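PDB 4Z80: EGF family domain-containing protein from Toxoplasma gondii, which probably acts at the moving junction during host-cell invasion, as an AMA-family surface protein that binds a peptide of its rhoptry neck partner RON2L1. Local coordinates for residues T43-T48 with S180-F185; K118-A123 with E288-G293; F253-L258 with L278-D283. All blocks are in the same frame, centred on the assembly; numbering follows the deposited sequence.

Interaction 1: T43-T48 with S180-F185; sequences TTYRWT and STVCNF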
loop_
_atom_site.group_PDB
_atom_site.type_symbol
_atom_site.label_atom_id
_atom_site.label_comp_id
_atom_site.label_asym_id
_atom_site.label_seq_id
_atom_site.Cartn_x
_atom_site.Cartn_y
_atom_site.Cartn_z
ATOM N N THR A 43 -19.676 8.407 -7.693
ATOM C CA THR A 43 -19.791 7.119 -7.023
ATOM C C THR A 43 -19.982 7.278 -5.524
ATOM O O THR A 43 -19.247 8.022 -4.881
ATOM C CB THR A 43 -18.538 6.268 -7.279
ATOM O OG1 THR A 43 -18.338 6.137 -8.692
ATOM C CG2 THR A 43 -18.666 4.887 -6.643
ATOM N N THR A 44 -20.970 6.576 -4.980
ATOM C CA THR A 44 -21.161 6.525 -3.538
ATOM C C THR A 44 -20.548 5.244 -2.999
ATOM O O THR A 44 -20.987 4.137 -3.322
ATOM C CB THR A 44 -22.645 6.596 -3.149
ATOM O OG1 THR A 44 -23.188 7.841 -3.606
ATOM C CG2 THR A 44 -22.817 6.498 -1.634
ATOM N N TYR A 45 -19.518 5.415 -2.181
ATOM C CA TYR A 45 -18.835 4.298 -1.543
ATOM C C TYR A 45 -19.473 3.986 -0.204
ATOM O O TYR A 45 -19.845 4.897 0.528
ATOM C CB TYR A 45 -17.357 4.628 -1.357
ATOM C CG TYR A 45 -16.638 4.866 -2.658
ATOM C CD1 TYR A 45 -16.631 6.120 -3.254
ATOM C CD2 TYR A 45 -15.976 3.830 -3.302
ATOM C CE1 TYR A 45 -15.980 6.331 -4.449
ATOM C CE2 TYR A 45 -15.324 4.034 -4.494
ATOM C CZ TYR A 45 -15.326 5.284 -5.064
ATOM O OH TYR A 45 -14.680 5.497 -6.258
ATOM N N ARG A 46 -19.591 2.702 0.109
ATOM C CA ARG A 46 -20.180 2.253 1.363
ATOM C C ARG A 46 -19.217 1.342 2.110
ATOM O O ARG A 46 -18.630 0.440 1.519
ATOM C CB ARG A 46 -21.491 1.512 1.100
ATOM C CG ARG A 46 -22.503 2.313 0.299
ATOM C CD ARG A 46 -23.303 3.200 1.207
ATOM N NE ARG A 46 -24.353 2.440 1.880
ATOM C CZ ARG A 46 -24.867 2.739 3.069
ATOM N NH1 ARG A 46 -25.819 1.973 3.586
ATOM N NH2 ARG A 46 -24.424 3.787 3.754
ATOM N N TRP A 47 -19.071 1.560 3.409
ATOM C CA TRP A 47 -18.179 0.719 4.193
ATOM C C TRP A 47 -18.586 0.583 5.653
ATOM O O TRP A 47 -19.445 1.307 6.166
ATOM C CB TRP A 47 -16.743 1.253 4.092
ATOM C CG TRP A 47 -16.452 2.585 4.769
ATOM C CD1 TRP A 47 -16.019 2.781 6.057
ATOM C CD2 TRP A 47 -16.537 3.891 4.180
ATOM N NE1 TRP A 47 -15.831 4.123 6.296
ATOM C CE2 TRP A 47 -16.141 4.823 5.161
ATOM C CE3 TRP A 47 -16.899 4.361 2.913
ATOM C CZ2 TRP A 47 -16.115 6.194 4.921
ATOM C CZ3 TRP A 47 -16.869 5.729 2.675
ATOM C CH2 TRP A 47 -16.481 6.629 3.675
ATOM N N THR A 48 -17.973 -0.404 6.298
ATOM C CA THR A 48 -18.083 -0.617 7.729
ATOM C C THR A 48 -16.748 -0.311 8.379
ATOM O O THR A 48 -15.701 -0.723 7.889
ATOM C CB THR A 48 -18.492 -2.070 8.053
ATOM O OG1 THR A 48 -19.864 -2.271 7.696
ATOM C CG2 THR A 48 -18.306 -2.384 9.539
ATOM N N SER A 180 -19.051 -3.925 -9.438
ATOM C CA SER A 180 -18.771 -3.953 -10.872
ATOM C C SER A 180 -18.604 -2.564 -11.487
ATOM O O SER A 180 -17.985 -2.425 -12.540
ATOM C CB SER A 180 -19.881 -4.706 -11.607
ATOM O OG SER A 180 -21.138 -4.079 -11.414
ATOM N N THR A 181 -19.144 -1.539 -10.836
ATOM C CA THR A 181 -18.984 -0.176 -11.324
ATOM C C THR A 181 -17.634 0.378 -10.895
ATOM O O THR A 181 -16.895 0.926 -11.709
ATOM C CB THR A 181 -20.104 0.738 -10.819
ATOM O OG1 THR A 181 -21.361 0.219 -11.268
ATOM C CG2 THR A 181 -19.922 2.162 -11.341
ATOM N N VAL A 182 -17.312 0.230 -9.616
ATOM C CA VAL A 182 -16.013 0.661 -9.126
ATOM C C VAL A 182 -14.906 -0.099 -9.865
ATOM O O VAL A 182 -13.884 0.478 -10.242
ATOM C CB VAL A 182 -15.893 0.449 -7.605
ATOM C CG1 VAL A 182 -14.449 0.662 -7.123
ATOM C CG2 VAL A 182 -16.840 1.385 -6.878
ATOM N N CYS A 183 -15.134 -1.389 -10.089
ATOM C CA CYS A 183 -14.150 -2.253 -10.730
ATOM C C CYS A 183 -14.466 -2.488 -12.201
ATOM O O CYS A 183 -14.332 -3.608 -12.691
ATOM C CB CYS A 183 -14.086 -3.597 -10.011
ATOM S SG CYS A 183 -13.766 -3.477 -8.234
ATOM N N ASN A 184 -14.872 -1.439 -12.906
ATOM C CA ASN A 184 -15.358 -1.610 -14.271
ATOM C C ASN A 184 -14.238 -1.862 -15.277
ATOM O O ASN A 184 -14.499 -2.061 -16.461
ATOM C CB ASN A 184 -16.190 -0.394 -14.702
ATOM C CG ASN A 184 -15.402 0.901 -14.719
ATOM O OD1 ASN A 184 -14.182 0.919 -14.557
ATOM N ND2 ASN A 184 -16.111 2.004 -14.931
ATOM N N PHE A 185 -12.999 -1.875 -14.793
ATOM C CA PHE A 185 -11.820 -2.089 -15.627
ATOM C C PHE A 185 -11.314 -3.518 -15.476
ATOM O O PHE A 185 -10.252 -3.869 -15.997
ATOM C CB PHE A 185 -10.714 -1.107 -15.242
ATOM C CG PHE A 185 -10.351 -1.177 -13.787
ATOM C CD1 PHE A 185 -11.051 -0.431 -12.852
ATOM C CD2 PHE A 185 -9.356 -2.030 -13.349
ATOM C CE1 PHE A 185 -10.745 -0.512 -11.510
ATOM C CE2 PHE A 185 -9.041 -2.116 -12.007
ATOM C CZ PHE A 185 -9.737 -1.354 -11.083
#

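Interaction 2: K118-A123 with E288-G293; sequences KNEIHA and ECRLLG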
loop_
_atom_site.group_PDB
_atom_site.type_symbol
_atom_site.label_atom_id
_atom_site.label_comp_id
_atom_site.label_asym_id
_atom_site.label_seq_id
_atom_site.Cartn_x
_atom_site.Cartn_y
_atom_site.Cartn_z
ATOM N N LYS A 118 10.982 -2.502 -4.962
ATOM C CA LYS A 118 10.441 -2.491 -6.321
ATOM C C LYS A 118 10.619 -3.806 -7.058
ATOM O O LYS A 118 9.912 -4.061 -8.037
ATOM C CB LYS A 118 11.079 -1.364 -7.130
ATOM C CG LYS A 118 10.700 -0.001 -6.625
ATOM C CD LYS A 118 11.312 1.087 -7.482
ATOM C CE LYS A 118 10.997 2.458 -6.928
ATOM N NZ LYS A 118 11.667 3.524 -7.714
ATOM N N ASN A 119 11.572 -4.629 -6.632
ATOM C CA ASN A 119 11.707 -5.964 -7.217
ATOM C C ASN A 119 10.516 -6.820 -6.815
ATOM O O ASN A 119 9.938 -6.622 -5.745
ATOM C CB ASN A 119 12.995 -6.649 -6.768
ATOM C CG ASN A 119 14.246 -5.904 -7.184
ATOM O OD1 ASN A 119 14.194 -4.888 -7.879
ATOM N ND2 ASN A 119 15.394 -6.412 -6.740
ATOM N N GLU A 120 10.134 -7.775 -7.657
ATOM C CA GLU A 120 9.021 -8.641 -7.312
ATOM C C GLU A 120 9.339 -9.564 -6.143
ATOM O O GLU A 120 10.503 -9.829 -5.821
ATOM C CB GLU A 120 8.595 -9.483 -8.513
ATOM C CG GLU A 120 7.779 -8.714 -9.528
ATOM C CD GLU A 120 7.200 -9.606 -10.609
ATOM O OE1 GLU A 120 7.366 -10.838 -10.524
ATOM O OE2 GLU A 120 6.583 -9.064 -11.543
ATOM N N ILE A 121 8.279 -10.066 -5.524
ATOM C CA ILE A 121 8.388 -11.077 -4.481
ATOM C C ILE A 121 8.807 -12.433 -5.028
ATOM O O ILE A 121 8.748 -12.685 -6.239
ATOM C CB ILE A 121 7.043 -11.231 -3.716
ATOM C CG1 ILE A 121 5.935 -11.779 -4.640
ATOM C CG2 ILE A 121 6.634 -9.896 -3.107
ATOM C CD1 ILE A 121 4.600 -12.047 -3.935
ATOM N N HIS A 122 9.232 -13.301 -4.114
ATOM C CA HIS A 122 9.514 -14.698 -4.406
ATOM C C HIS A 122 8.719 -15.544 -3.411
ATOM O O HIS A 122 9.281 -16.098 -2.468
ATOM C CB HIS A 122 11.012 -14.998 -4.306
ATOM C CG HIS A 122 11.381 -16.381 -4.747
ATOM N ND1 HIS A 122 12.182 -16.619 -5.843
ATOM C CD2 HIS A 122 11.030 -17.600 -4.270
ATOM C CE1 HIS A 122 12.321 -17.923 -6.012
ATOM N NE2 HIS A 122 11.626 -18.542 -5.074
ATOM N N ALA A 123 7.406 -15.628 -3.609
ATOM C CA ALA A 123 6.558 -16.351 -2.665
ATOM C C ALA A 123 6.321 -17.812 -3.066
ATOM O O ALA A 123 5.461 -18.477 -2.491
ATOM C CB ALA A 123 5.219 -15.631 -2.503
ATOM N N GLU A 288 2.721 6.348 -10.847
ATOM C CA GLU A 288 2.786 4.895 -10.815
ATOM C C GLU A 288 2.107 4.319 -9.569
ATOM O O GLU A 288 2.370 4.761 -8.441
ATOM C CB GLU A 288 4.231 4.406 -10.886
ATOM C CG GLU A 288 4.317 2.887 -10.883
ATOM C CD GLU A 288 5.685 2.364 -11.248
ATOM O OE1 GLU A 288 6.664 3.138 -11.178
ATOM O OE2 GLU A 288 5.779 1.176 -11.611
ATOM N N CYS A 289 1.243 3.330 -9.789
ATOM C CA CYS A 289 0.612 2.555 -8.723
ATOM C C CYS A 289 1.165 1.137 -8.785
ATOM O O CYS A 289 0.968 0.437 -9.778
ATOM C CB CYS A 289 -0.915 2.555 -8.874
ATOM S SG CYS A 289 -1.823 1.553 -7.677
ATOM N N ARG A 290 1.860 0.716 -7.731
ATOM C CA ARG A 290 2.487 -0.607 -7.691
ATOM C C ARG A 290 1.921 -1.412 -6.527
ATOM O O ARG A 290 2.038 -1.005 -5.377
ATOM C CB ARG A 290 4.002 -0.481 -7.558
ATOM C CG ARG A 290 4.748 -1.753 -7.890
ATOM C CD ARG A 290 5.017 -1.837 -9.396
ATOM N NE ARG A 290 5.644 -3.104 -9.760
ATOM C CZ ARG A 290 6.910 -3.410 -9.496
ATOM N NH1 ARG A 290 7.680 -2.541 -8.854
ATOM N NH2 ARG A 290 7.404 -4.583 -9.859
ATOM N N LEU A 291 1.292 -2.542 -6.832
ATOM C CA LEU A 291 0.779 -3.440 -5.806
ATOM C C LEU A 291 1.938 -4.138 -5.109
ATOM O O LEU A 291 2.915 -4.506 -5.760
ATOM C CB LEU A 291 -0.162 -4.477 -6.417
ATOM C CG LEU A 291 -1.387 -3.919 -7.147
ATOM C CD1 LEU A 291 -2.165 -5.065 -7.763
ATOM C CD2 LEU A 291 -2.279 -3.096 -6.241
ATOM N N LEU A 292 1.827 -4.290 -3.789
ATOM C CA LEU A 292 2.794 -5.050 -3.000
ATOM C C LEU A 292 2.228 -6.436 -2.728
ATOM O O LEU A 292 1.029 -6.599 -2.486
ATOM C CB LEU A 292 3.117 -4.345 -1.689
ATOM C CG LEU A 292 3.640 -2.912 -1.797
ATOM C CD1 LEU A 292 3.840 -2.323 -0.402
ATOM C CD2 LEU A 292 4.930 -2.851 -2.586
ATOM N N GLY A 293 3.095 -7.443 -2.743
ATOM C CA GLY A 293 2.652 -8.813 -2.568
ATOM C C GLY A 293 2.534 -9.249 -1.118
ATOM O O GLY A 293 1.949 -10.283 -0.817
HETATM O O HOH W 1 5.534 -6.613 -10.906
#

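Interaction 3: F253-L258 with L278-D283; sequences FECSIL and LPAMFD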
loop_
_atom_site.group_PDB
_atom_site.type_symbol
_atom_site.label_atom_id
_atom_site.label_comp_id
_atom_site.label_asym_id
_atom_site.label_seq_id
_atom_site.Cartn_x
_atom_site.Cartn_y
_atom_site.Cartn_z
ATOM N N PHE A 253 -6.030 7.225 -3.494
ATOM C CA PHE A 253 -7.257 6.453 -3.342
ATOM C C PHE A 253 -7.549 5.619 -4.590
ATOM O O PHE A 253 -7.966 4.464 -4.491
ATOM C CB PHE A 253 -8.455 7.345 -3.030
ATOM C CG PHE A 253 -9.757 6.597 -3.032
ATOM C CD1 PHE A 253 -10.021 5.635 -2.069
ATOM C CD2 PHE A 253 -10.697 6.816 -4.027
ATOM C CE1 PHE A 253 -11.197 4.925 -2.085
ATOM C CE2 PHE A 253 -11.882 6.112 -4.044
ATOM C CZ PHE A 253 -12.135 5.160 -3.075
ATOM N N GLU A 254 -7.335 6.193 -5.768
ATOM C CA GLU A 254 -7.536 5.440 -6.994
ATOM C C GLU A 254 -6.584 4.242 -7.055
ATOM O O GLU A 254 -6.940 3.179 -7.551
ATOM C CB GLU A 254 -7.358 6.353 -8.203
ATOM C CG GLU A 254 -8.489 7.379 -8.360
ATOM C CD GLU A 254 -8.399 8.554 -7.389
ATOM O OE1 GLU A 254 -7.326 8.774 -6.787
ATOM O OE2 GLU A 254 -9.416 9.265 -7.231
ATOM N N CYS A 255 -5.384 4.406 -6.508
ATOM C CA CYS A 255 -4.434 3.303 -6.439
ATOM C C CYS A 255 -4.995 2.177 -5.562
ATOM O O CYS A 255 -4.870 0.999 -5.905
ATOM C CB CYS A 255 -3.094 3.817 -5.909
ATOM S SG CYS A 255 -1.761 2.600 -5.907
ATOM N N SER A 256 -5.635 2.526 -4.446
ATOM C CA SER A 256 -6.252 1.507 -3.583
ATOM C C SER A 256 -7.357 0.737 -4.325
ATOM O O SER A 256 -7.555 -0.454 -4.076
ATOM C CB SER A 256 -6.813 2.129 -2.292
ATOM O OG SER A 256 -8.050 2.806 -2.489
ATOM N N ILE A 257 -8.059 1.404 -5.243
ATOM C CA ILE A 257 -9.116 0.745 -6.001
ATOM C C ILE A 257 -8.521 -0.345 -6.887
ATOM O O ILE A 257 -9.117 -1.412 -7.053
ATOM C CB ILE A 257 -9.915 1.755 -6.866
ATOM C CG1 ILE A 257 -10.790 2.641 -5.967
ATOM C CG2 ILE A 257 -10.785 1.031 -7.916
ATOM C CD1 ILE A 257 -11.510 3.773 -6.705
ATOM N N LEU A 258 -7.352 -0.088 -7.470
ATOM C CA LEU A 258 -6.693 -1.117 -8.264
ATOM C C LEU A 258 -6.482 -2.373 -7.420
ATOM O O LEU A 258 -6.728 -3.482 -7.879
ATOM C CB LEU A 258 -5.357 -0.618 -8.832
ATOM C CG LEU A 258 -4.591 -1.629 -9.695
ATOM C CD1 LEU A 258 -5.415 -2.062 -10.915
ATOM C CD2 LEU A 258 -3.250 -1.060 -10.134
ATOM N N LEU A 278 -4.365 -6.329 -1.090
ATOM C CA LEU A 278 -2.945 -6.013 -1.090
ATOM C C LEU A 278 -2.711 -4.528 -0.899
ATOM O O LEU A 278 -3.411 -3.704 -1.484
ATOM C CB LEU A 278 -2.295 -6.468 -2.395
ATOM C CG LEU A 278 -2.302 -7.973 -2.661
ATOM C CD1 LEU A 278 -1.626 -8.268 -3.990
ATOM C CD2 LEU A 278 -1.633 -8.746 -1.545
ATOM N N PRO A 279 -1.694 -4.170 -0.105
ATOM C CA PRO A 279 -1.300 -2.768 -0.042
ATOM C C PRO A 279 -0.574 -2.353 -1.321
ATOM O O PRO A 279 -0.244 -3.199 -2.161
ATOM C CB PRO A 279 -0.381 -2.727 1.182
ATOM C CG PRO A 279 0.261 -4.050 1.206
ATOM C CD PRO A 279 -0.770 -5.029 0.658
ATOM N N ALA A 280 -0.335 -1.057 -1.475
ATOM C CA ALA A 280 0.277 -0.540 -2.684
ATOM C C ALA A 280 1.122 0.683 -2.393
ATOM O O ALA A 280 0.936 1.363 -1.383
ATOM C CB ALA A 280 -0.800 -0.203 -3.723
ATOM N N MET A 281 2.065 0.941 -3.295
ATOM C CA MET A 281 2.848 2.167 -3.310
ATOM C C MET A 281 2.394 3.065 -4.455
ATOM O O MET A 281 2.338 2.620 -5.597
ATOM C CB MET A 281 4.329 1.850 -3.481
ATOM C CG MET A 281 4.943 1.036 -2.359
ATOM S SD MET A 281 4.842 1.840 -0.740
ATOM C CE MET A 281 5.654 3.391 -1.094
ATOM N N PHE A 282 2.070 4.314 -4.146
ATOM C CA PHE A 282 1.777 5.315 -5.164
ATOM C C PHE A 282 2.898 6.335 -5.220
ATOM O O PHE A 282 3.388 6.782 -4.188
ATOM C CB PHE A 282 0.447 5.997 -4.873
ATOM C CG PHE A 282 0.002 6.942 -5.952
ATOM C CD1 PHE A 282 -0.433 6.454 -7.173
ATOM C CD2 PHE A 282 -0.001 8.310 -5.740
ATOM C CE1 PHE A 282 -0.850 7.315 -8.174
ATOM C CE2 PHE A 282 -0.421 9.183 -6.741
ATOM C CZ PHE A 282 -0.846 8.679 -7.957
ATOM N N ASP A 283 3.318 6.679 -6.435
ATOM C CA ASP A 283 4.339 7.691 -6.652
ATOM C C ASP A 283 3.663 8.979 -7.141
ATOM O O ASP A 283 3.139 9.023 -8.260
ATOM C CB ASP A 283 5.369 7.169 -7.655
ATOM C CG ASP A 283 6.584 8.072 -7.792
ATOM O OD1 ASP A 283 6.454 9.305 -7.650
ATOM O OD2 ASP A 283 7.684 7.540 -8.059
#

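Interaction 1: T43-T48 with S180-F185
Val-182 sets its CG2 methyl against Thr-43 and Tyr-45 of strand 43-51. The strand is the middle one of a three-stranded antiparallel sheet, between 27-30 and 36-40, while Val-182 is the second residue of a type I beta turn running from Thr-181 to Asn-184. The side chains of Thr-43 and Val-182 stand at about a right angle, methyl against methyl, with CG2 of Thr-43 4.0 Å from CG2 of Val-182. The Thr-43 methyl lies opposite its own backbone N (OG1 at chi1 -56°), which puts it over one face of the Tyr-45 ring, 3.7 Å above the plane and displaced toward the rim. The first bond of the Tyr-45 side chain does not point at the turn; the ring brings CE2 to it, meeting Val-182 obliquely. No hydrogen bond joins the two segments; this is small apolar packing between sheet and loop. Ile-257 of helix 252-262 touches both Tyr-45 and Val-182, and the disulfide from Cys-183 to Cys-261 ties the turn to the same helix. The backbone O of Val-182 is hydrogen-bonded to a glycerol, probably from the crystallisation liquor. At the ring, CE2 of Tyr-45 lies 3.9 Å from CG2 of Val-182.

Interaction 2: K118-A123 with E288-G293
Arg-290 leaves its strand with CG opposite the backbone N and then bends at chi2 (86°), which carries its guanidinium to the carbonyl of Lys-118. There NH1 of Arg-290 donates to O of Lys-118 at 2.8 Å, in the carbonyl plane and on a lone pair, with an N-H...O angle of 148°. NH2 of Arg-290 adds a weak bond to the same O of Lys-118 at 3.1 Å, so the oxygen sits at the guanidinium edge, shared by two nitrogens. A water lies at that edge too. It accepts from NH2 of Arg-290 at 3.0 Å and donates to OE2 of Glu-120 at 2.7 Å, bridging two groups whose planes are 44° apart; the other carboxylate oxygen, OE1, is held by the backbone N of Tyr-220. Strand 289-291, part of the AMA1-family match, is an outermost strand of a four-stranded antiparallel sheet (97-98, 329-332, 280-283, 289-291), and through Arg-290 it grips the backbone of an irregular segment from the long loop between strands 101-104 and 160-161. Further along, the chains come closer. Ile-121 places CG1 between its backbone N and carbonyl carbon, and its CD1 packs 4.0 Å from CA of Gly-293, which has no side chain to intervene.

Interaction 3: F253-L258 with L278-D283
The Phe-282 ring meets helix 253-258 obliquely at Cys-255: CD1 of Phe-282 lies 4.0 Å from CB of Cys-255. The sulfur stands farther off, 5.5 Å from the ring centroid and 70° from the ring normal, an oblique sulfur-aromatic contact. On the helix, the Phe-253 ring carries CG1 of Ile-257 over one face, 4.0 Å above the plane and offset toward the rim, and Tyr-45 meets this ring edge-to-face. Cys-255 reaches the strand because its SG extends opposite the backbone N (chi1 -175°), beside the carbonyl carbon. Besides the ring, SG of Cys-255 touches CB of Ala-280 at 3.7 Å. Ala-280 and Phe-282 both point toward the helix while Met-281 between them points away, the alternation of a beta strand, so the cysteine lies across two successive inward residues. No hydrogen bond crosses between the segments, and Cys-255, Ala-280 and Phe-282 are buried. Within the helix, OG of Ser-256 turns back to the carbonyl of Phe-253 and donates to its O at 2.6 Å, approaching within the plane of the C=O group at one of the lone pairs; the same oxygen accepts from N of Ile-257. The sulfur itself is covalently tied, through a disulfide to Cys-289 on the neighbouring strand 289-291. Helix and strand run at 143° to each other, their axes 8.6 Å apart. This is helix-on-sheet packing, with a disulfide linking helix to sheet, consistent with the PAN-like domains of the AMA1 family.

Helix 252-262 carries one side of interaction 3 and touches both segments of interaction 1 and the strand of interaction 2; 118-123 joins through that strand. Interaction 1 closes along the chain before interaction 3 opens, and their centres are about 15 Å apart; Tyr-45, Val-182 and Phe-185 pack onto the helix. Interactions 2 and 3, centres about 12 Å apart, each put one strand into the same four-stranded antiparallel sheet, where Arg-290 and Met-281 pair through their backbones. Interaction 3 falls wholly within the chain span of interaction 2, whereas the segments of interactions 1 and 2 alternate. Those two do not touch, their centres being about 24 Å apart. Distant chain segments thus meet through one helix and its sheet.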